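Local coordinates for hypothetical protein (PDB 4OO3) that is a putative oxidoreductase that probably binds a nicotinamide adenine dinucleotide cofactor, NAD or NADP, through a Rossmann fold, its substrate and physiological role not being established, at residues His222-Val227 against Ala299-Ile304; Glu244-Asn249 against Asp289-Ile294; Gly215-Thr220 against Ser432-Ala437. All coordinates share one frame; numbering follows the deposited sequence.

Interaction 1. Residues His222-Val227 against Ala299-Ile304; sequences HLVDLV and AKVSVI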
# COMPACT_ATOMS: atom_id res chain seq x y z
N HIS A 222 0.57 -3.49 2.36
CA HIS A 222 0.15 -3.91 1.02
C HIS A 222 0.06 -5.43 0.89
O HIS A 222 -0.89 -5.95 0.30
CB HIS A 222 1.12 -3.42 -0.05
CG HIS A 222 1.16 -1.93 -0.22
ND1 HIS A 222 0.02 -1.17 -0.37
CD2 HIS A 222 2.20 -1.07 -0.29
CE1 HIS A 222 0.35 0.10 -0.52
NE2 HIS A 222 1.67 0.18 -0.47
N LEU A 223 1.06 -6.15 1.40
CA LEU A 223 1.14 -7.59 1.17
C LEU A 223 0.08 -8.32 1.98
O LEU A 223 -0.60 -9.20 1.46
CB LEU A 223 2.54 -8.14 1.48
CG LEU A 223 3.69 -7.51 0.69
CD1 LEU A 223 5.01 -8.19 1.03
CD2 LEU A 223 3.44 -7.57 -0.82
N VAL A 224 -0.09 -7.90 3.23
CA VAL A 224 -1.12 -8.46 4.10
C VAL A 224 -2.51 -8.22 3.51
O VAL A 224 -3.36 -9.12 3.52
CB VAL A 224 -1.01 -7.89 5.53
CG1 VAL A 224 -2.28 -8.14 6.34
CG2 VAL A 224 0.19 -8.50 6.24
N ASP A 225 -2.72 -7.01 2.98
CA ASP A 225 -3.97 -6.66 2.31
C ASP A 225 -4.20 -7.54 1.09
O ASP A 225 -5.32 -7.96 0.85
CB ASP A 225 -3.97 -5.20 1.87
CG ASP A 225 -5.30 -4.78 1.24
OD1 ASP A 225 -6.32 -4.77 1.96
OD2 ASP A 225 -5.34 -4.48 0.02
N LEU A 226 -3.15 -7.80 0.32
CA LEU A 226 -3.29 -8.65 -0.85
C LEU A 226 -3.70 -10.08 -0.47
O LEU A 226 -4.57 -10.64 -1.15
CB LEU A 226 -2.03 -8.68 -1.71
CG LEU A 226 -1.77 -7.48 -2.60
CD1 LEU A 226 -0.63 -7.80 -3.55
CD2 LEU A 226 -3.01 -7.07 -3.39
N VAL A 227 -3.11 -10.66 0.58
CA VAL A 227 -3.48 -12.05 0.91
C VAL A 227 -4.97 -12.13 1.30
O VAL A 227 -5.65 -13.05 0.88
CB VAL A 227 -2.51 -12.84 1.87
CG1 VAL A 227 -1.24 -12.08 2.19
CG2 VAL A 227 -3.20 -13.39 3.11
N ALA A 299 0.09 -17.96 5.82
CA ALA A 299 0.61 -16.99 4.88
C ALA A 299 1.97 -16.51 5.35
O ALA A 299 2.26 -16.50 6.54
CB ALA A 299 -0.35 -15.82 4.74
N LYS A 300 2.82 -16.12 4.40
CA LYS A 300 4.13 -15.56 4.71
C LYS A 300 4.33 -14.30 3.88
O LYS A 300 4.22 -14.35 2.65
CB LYS A 300 5.23 -16.57 4.40
CG LYS A 300 6.64 -16.00 4.26
CD LYS A 300 7.59 -16.49 5.35
CE LYS A 300 9.04 -16.11 5.07
NZ LYS A 300 9.56 -16.74 3.83
N VAL A 301 4.62 -13.18 4.53
CA VAL A 301 4.95 -11.96 3.80
C VAL A 301 6.30 -11.44 4.23
O VAL A 301 6.69 -11.57 5.39
CB VAL A 301 3.88 -10.86 3.96
CG1 VAL A 301 2.52 -11.38 3.51
CG2 VAL A 301 3.83 -10.34 5.38
N SER A 302 7.01 -10.82 3.29
CA SER A 302 8.37 -10.38 3.52
C SER A 302 8.71 -9.13 2.70
O SER A 302 8.30 -8.99 1.55
CB SER A 302 9.33 -11.52 3.18
OG SER A 302 10.67 -11.09 3.24
N VAL A 303 9.48 -8.23 3.32
CA VAL A 303 9.89 -6.98 2.68
C VAL A 303 11.35 -6.69 3.00
O VAL A 303 11.74 -6.68 4.16
CB VAL A 303 9.03 -5.78 3.13
CG1 VAL A 303 9.54 -4.50 2.48
CG2 VAL A 303 7.56 -6.00 2.80
N ILE A 304 12.14 -6.46 1.96
CA ILE A 304 13.51 -6.01 2.09
C ILE A 304 13.67 -4.66 1.40
O ILE A 304 13.18 -4.45 0.29
CB ILE A 304 14.50 -7.04 1.50
CG1 ILE A 304 14.48 -8.32 2.33
CG2 ILE A 304 15.91 -6.45 1.42
CD1 ILE A 304 15.35 -9.45 1.81
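Val227 N to Leu223 O, a backbone bond of 3.0 Å, links, one helical turn apart, the two residues that share the CG1 methyl of Val301. No hydrogen bond crosses from this helix to strand Ala299-Ile304, so the contact is van der Waals packing, nearly all of it between apolar side chains. Leu223 does most of it. Its CB lies 3.8 Å from Val301 CG1, while the side chain, with CG anti to the carbonyl carbon (chi1 -58°), runs on along the strand. There CD1 comes to 3.4 Å from Ser302 O, a methyl against a backbone oxygen, and meets Val303 CG2 at 3.8 Å. Val301 splits its two methyls between the helix residues: CG1 is shared by Leu223 and Val227, and CG2 faces Val224 CG2 at 4.2 Å, those two valines crossing at about a right angle. Val227 reaches Val301 with CG1 and the CB of Ala299 with CG2, the latter at 4.1 Å. Its CG1 is modelled almost eclipsing the backbone N (chi1 -6°), so the exact setting of these methyls is best read with some caution. Elsewhere on the helix, Asp225 forms a salt bridge with Arg152, and Leu226 packs against Lys185 of the neighbouring strand 183-190. With segment axes 8.7 Å apart and at 155°, this is a helix-on-sheet layer of the putative oxidoreductase C-terminal domain: helix 220-231 lying along one face of its mixed sheet, nearly antiparallel to this strand.

Interaction 2. Residues Glu244-Asn249 against Asp289-Ile294; sequences ELIDAN and DIVYKI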
# COMPACT_ATOMS: atom_id res chain seq x y z
N GLU A 244 -3.83 -15.69 13.65
CA GLU A 244 -2.88 -16.20 14.62
C GLU A 244 -1.48 -15.95 14.07
O GLU A 244 -1.14 -16.45 13.00
CB GLU A 244 -3.09 -17.70 14.83
CG GLU A 244 -2.22 -18.31 15.93
CD GLU A 244 -2.21 -19.84 15.93
OE1 GLU A 244 -3.01 -20.47 15.20
OE2 GLU A 244 -1.39 -20.42 16.66
N LEU A 245 -0.67 -15.18 14.79
CA LEU A 245 0.71 -14.97 14.36
C LEU A 245 1.55 -16.16 14.76
O LEU A 245 1.42 -16.67 15.87
CB LEU A 245 1.31 -13.68 14.92
CG LEU A 245 0.90 -12.45 14.12
CD1 LEU A 245 -0.39 -11.85 14.66
CD2 LEU A 245 2.01 -11.43 14.11
N ILE A 246 2.40 -16.58 13.84
CA ILE A 246 3.24 -17.75 14.02
C ILE A 246 4.69 -17.33 14.23
O ILE A 246 5.33 -17.76 15.17
CB ILE A 246 3.12 -18.68 12.80
CG1 ILE A 246 1.65 -19.09 12.59
CG2 ILE A 246 4.02 -19.89 12.95
CD1 ILE A 246 1.02 -19.82 13.76
N ASP A 247 5.21 -16.47 13.35
CA ASP A 247 6.60 -16.05 13.45
C ASP A 247 6.80 -14.68 12.83
O ASP A 247 6.05 -14.27 11.93
CB ASP A 247 7.51 -17.07 12.77
CG ASP A 247 8.98 -16.87 13.11
OD1 ASP A 247 9.29 -16.34 14.20
OD2 ASP A 247 9.83 -17.27 12.29
N ALA A 248 7.82 -13.96 13.31
CA ALA A 248 8.13 -12.65 12.79
C ALA A 248 9.58 -12.28 13.04
O ALA A 248 10.13 -12.60 14.10
CB ALA A 248 7.20 -11.61 13.40
N ASN A 249 10.19 -11.62 12.06
CA ASN A 249 11.56 -11.15 12.19
C ASN A 249 11.70 -9.73 11.67
O ASN A 249 10.93 -9.29 10.81
CB ASN A 249 12.52 -12.07 11.44
CG ASN A 249 12.51 -13.48 11.99
OD1 ASN A 249 13.15 -13.76 13.00
ND2 ASN A 249 11.78 -14.36 11.34
N ASP A 289 9.71 -9.78 8.08
CA ASP A 289 8.78 -10.74 7.52
C ASP A 289 7.81 -11.26 8.57
O ASP A 289 8.04 -11.11 9.77
CB ASP A 289 9.50 -11.89 6.80
CG ASP A 289 10.43 -12.69 7.69
OD1 ASP A 289 10.30 -12.65 8.93
OD2 ASP A 289 11.30 -13.39 7.14
N ILE A 290 6.71 -11.84 8.11
CA ILE A 290 5.66 -12.32 8.99
C ILE A 290 5.15 -13.66 8.47
O ILE A 290 4.87 -13.79 7.28
CB ILE A 290 4.44 -11.36 9.06
CG1 ILE A 290 4.90 -9.90 9.07
CG2 ILE A 290 3.56 -11.70 10.26
CD1 ILE A 290 3.77 -8.88 9.08
N VAL A 291 5.06 -14.64 9.37
CA VAL A 291 4.30 -15.85 9.11
C VAL A 291 3.10 -15.82 10.05
O VAL A 291 3.24 -15.62 11.25
CB VAL A 291 5.12 -17.13 9.33
CG1 VAL A 291 4.26 -18.36 9.09
CG2 VAL A 291 6.30 -17.15 8.39
N TYR A 292 1.91 -16.01 9.47
CA TYR A 292 0.69 -15.99 10.24
C TYR A 292 -0.36 -16.89 9.60
O TYR A 292 -0.29 -17.19 8.41
CB TYR A 292 0.15 -14.57 10.36
CG TYR A 292 -0.21 -13.91 9.03
CD1 TYR A 292 0.77 -13.34 8.23
CD2 TYR A 292 -1.53 -13.84 8.60
CE1 TYR A 292 0.45 -12.73 7.03
CE2 TYR A 292 -1.87 -13.23 7.40
CZ TYR A 292 -0.87 -12.67 6.61
OH TYR A 292 -1.18 -12.06 5.41
N LYS A 293 -1.32 -17.31 10.41
CA LYS A 293 -2.47 -18.05 9.90
C LYS A 293 -3.65 -17.10 9.79
O LYS A 293 -3.93 -16.33 10.71
CB LYS A 293 -2.79 -19.23 10.81
CG LYS A 293 -1.82 -20.38 10.62
CD LYS A 293 -2.11 -21.55 11.54
CE LYS A 293 -1.33 -22.77 11.07
NZ LYS A 293 -1.18 -23.79 12.14
N ILE A 294 -4.31 -17.15 8.64
CA ILE A 294 -5.53 -16.40 8.40
C ILE A 294 -6.61 -17.40 8.01
O ILE A 294 -6.55 -18.02 6.95
CB ILE A 294 -5.35 -15.29 7.32
CG1 ILE A 294 -6.71 -14.79 6.84
CG2 ILE A 294 -4.53 -15.79 6.14
CD1 ILE A 294 -6.66 -13.46 6.13
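Asn249 and Asp289 lie side by side on these antiparallel strands and point the same way, their amide and carboxylate planes turned 72° apart. Asp289 CG sits between its backbone N and carbonyl carbon (chi1 60°), which brings OD1 back over the neighbouring strand, where it takes two weak bonds, from Asn249 ND2 at 3.3 Å and from Asn249 N. The amide oxygen of Asn249 takes a hydrogen bond from Lys440, which also makes a salt bridge to Asp247. At the far end Glu244 and Lys293 run alongside each other, both extended; OE1 of Glu244 stays 4.9 Å from NZ of Lys293, so charges attract at most loosely while Lys293 CD packs beside the carboxylate. On the other face, the side chains of Leu245 and Ile290 cross at a slant, CD2 of the first 4.2 Å from CG2 of the second. Midway, Ile246 and Asp247 both face Val291 in a classic beta bulge. Val291 O is gripped by two donors from the same face of its carbonyl plane, Ile246 N at 2.9 Å and Asp247 N at 3.0 Å. Strand 243-255, outermost in the chain's mixed sheet, is thus held to 282-294 mainly by backbone bonds, and the polar side chains add only weak links across the pairing.

Interaction 3. Residues Gly215-Thr220 against Ser432-Ala437; sequences GIVDVT and SALDMA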
# COMPACT_ATOMS: atom_id res chain seq x y z
N GLY A 215 10.14 -1.53 8.87
CA GLY A 215 9.87 -2.24 7.61
C GLY A 215 8.73 -3.23 7.71
O GLY A 215 7.92 -3.37 6.80
N ILE A 216 8.66 -3.91 8.86
CA ILE A 216 7.67 -4.96 9.09
C ILE A 216 6.22 -4.44 9.20
O ILE A 216 5.28 -5.23 9.14
CB ILE A 216 8.08 -5.80 10.33
CG1 ILE A 216 7.30 -7.12 10.40
CG2 ILE A 216 7.89 -5.02 11.63
CD1 ILE A 216 7.79 -8.03 11.51
N VAL A 217 6.02 -3.13 9.33
CA VAL A 217 4.66 -2.56 9.45
C VAL A 217 4.27 -1.64 8.29
O VAL A 217 3.14 -1.15 8.23
CB VAL A 217 4.46 -1.79 10.79
CG1 VAL A 217 4.94 -2.63 11.97
CG2 VAL A 217 5.15 -0.43 10.78
N ASP A 218 5.21 -1.42 7.37
CA ASP A 218 5.06 -0.41 6.33
C ASP A 218 4.59 -1.06 5.01
O ASP A 218 3.40 -1.18 4.78
CB ASP A 218 6.39 0.35 6.20
CG ASP A 218 6.34 1.48 5.18
OD1 ASP A 218 5.22 1.83 4.75
OD2 ASP A 218 7.43 2.01 4.83
N VAL A 219 5.51 -1.50 4.16
CA VAL A 219 5.13 -2.11 2.88
C VAL A 219 4.36 -3.41 3.09
O VAL A 219 3.56 -3.77 2.23
CB VAL A 219 6.38 -2.33 1.98
CG1 VAL A 219 6.11 -3.28 0.81
CG2 VAL A 219 6.88 -1.00 1.45
N THR A 220 4.57 -4.09 4.22
CA THR A 220 3.82 -5.32 4.54
C THR A 220 2.31 -5.08 4.55
O THR A 220 1.52 -5.99 4.32
CB THR A 220 4.18 -5.88 5.93
OG1 THR A 220 3.99 -4.86 6.92
CG2 THR A 220 5.62 -6.39 5.98
N SER A 432 1.04 -6.56 15.48
CA SER A 432 1.31 -7.74 16.30
C SER A 432 2.64 -8.40 15.95
O SER A 432 3.34 -8.90 16.83
CB SER A 432 0.18 -8.78 16.17
OG SER A 432 -1.02 -8.28 16.71
N ALA A 433 2.97 -8.41 14.66
CA ALA A 433 4.23 -8.97 14.19
C ALA A 433 5.42 -8.16 14.69
O ALA A 433 6.46 -8.72 15.04
CB ALA A 433 4.23 -9.06 12.67
N LEU A 434 5.27 -6.84 14.74
CA LEU A 434 6.33 -5.98 15.27
C LEU A 434 6.67 -6.38 16.70
O LEU A 434 7.83 -6.49 17.05
CB LEU A 434 5.93 -4.51 15.22
CG LEU A 434 6.96 -3.51 15.77
CD1 LEU A 434 8.26 -3.58 14.98
CD2 LEU A 434 6.39 -2.11 15.75
N ASP A 435 5.64 -6.58 17.52
CA ASP A 435 5.83 -7.00 18.91
C ASP A 435 6.49 -8.38 19.04
O ASP A 435 7.41 -8.55 19.84
CB ASP A 435 4.48 -7.00 19.65
CG ASP A 435 3.95 -5.60 19.90
OD1 ASP A 435 4.73 -4.63 19.79
OD2 ASP A 435 2.75 -5.46 20.23
N MSE A 436 6.02 -9.34 18.25
CA MSE A 436 6.60 -10.68 18.22
C MSE A 436 8.04 -10.60 17.79
O MSE A 436 8.92 -11.19 18.42
CB MSE A 436 5.80 -11.56 17.26
CG MSE A 436 6.48 -12.90 17.00
SE MSE A 436 5.19 -14.14 16.18
CE MSE A 436 4.18 -14.53 17.82
N ALA A 437 8.30 -9.85 16.72
CA ALA A 437 9.66 -9.67 16.21
C ALA A 437 10.58 -9.05 17.26
O ALA A 437 11.74 -9.42 17.36
CB ALA A 437 9.65 -8.82 14.95
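Ala433 of helix 419-439 packs on Ile216, in the buried loop leading into helix 220-231, a loop-to-helix contact within the putative oxidoreductase C-terminal domain. Just before it, Ser432 turns its hydroxyl to Tyr428 O within the helix and its side chain touches Leu245. Ala433 offers its CB to Ile216 CD1 at 3.9 Å, and its carbonyl oxygen lies close to the same methyl. Ile216 reaches that far because CG1 stands opposite the backbone N (chi1 -165°) and the chain stays extended to CD1, leaving CG2 for the next residue. Leu434 is that residue: its CD1 meets Ile216 CG2 at 3.7 Å, the two side chains crossing at a slant. Its CB and CD2 both border Val217 CG1, the CB at 3.9 Å, so the leucine covers two neighbouring loop residues. Asp435 and Met436, a selenomethionine, serve other surroundings, Asp435 hydrogen-bonding Ser125 OG and Met436 lying on Ala248. A turn after Ala433, Ala437 brings its CB to 4.0 Å from Ile216 CD1. That methyl therefore touches both alanines, whose small side chains let the isoleucine come close to the helix. Trimming Ile216 to an alanine would probably open a gap against Ala433 and Ala437 and leave Leu434 CD1 without its closest neighbour from the loop. The backbone of Ile216 is tied down as well: Thr220 OG1 donates to Ile216 O at 2.6 Å, approaching from above the carbonyl plane, 62° out of it.

How the interactions relate
After the N-terminal parallel sheet, the chain passes 215-220, then 222-227 and 244-249; the partners follow in reverse order, 289-294, 299-304 and finally 432-437. Interaction 2 therefore closes the innermost loop, interaction 1 the one around it and interaction 3 the outermost, with no crossing. Interactions 1 and 2 share the mixed sheet, where strands 282-294 and 297-306 are consecutive neighbours joined by backbone bonds. Interaction 3 brings in the late helix 419-439, which also packs on the edge strand 243-255 through Leu245 and Ala248. Val219 and Thr220 touch Val303, linking the loop of interaction 3 to the strand of interaction 1.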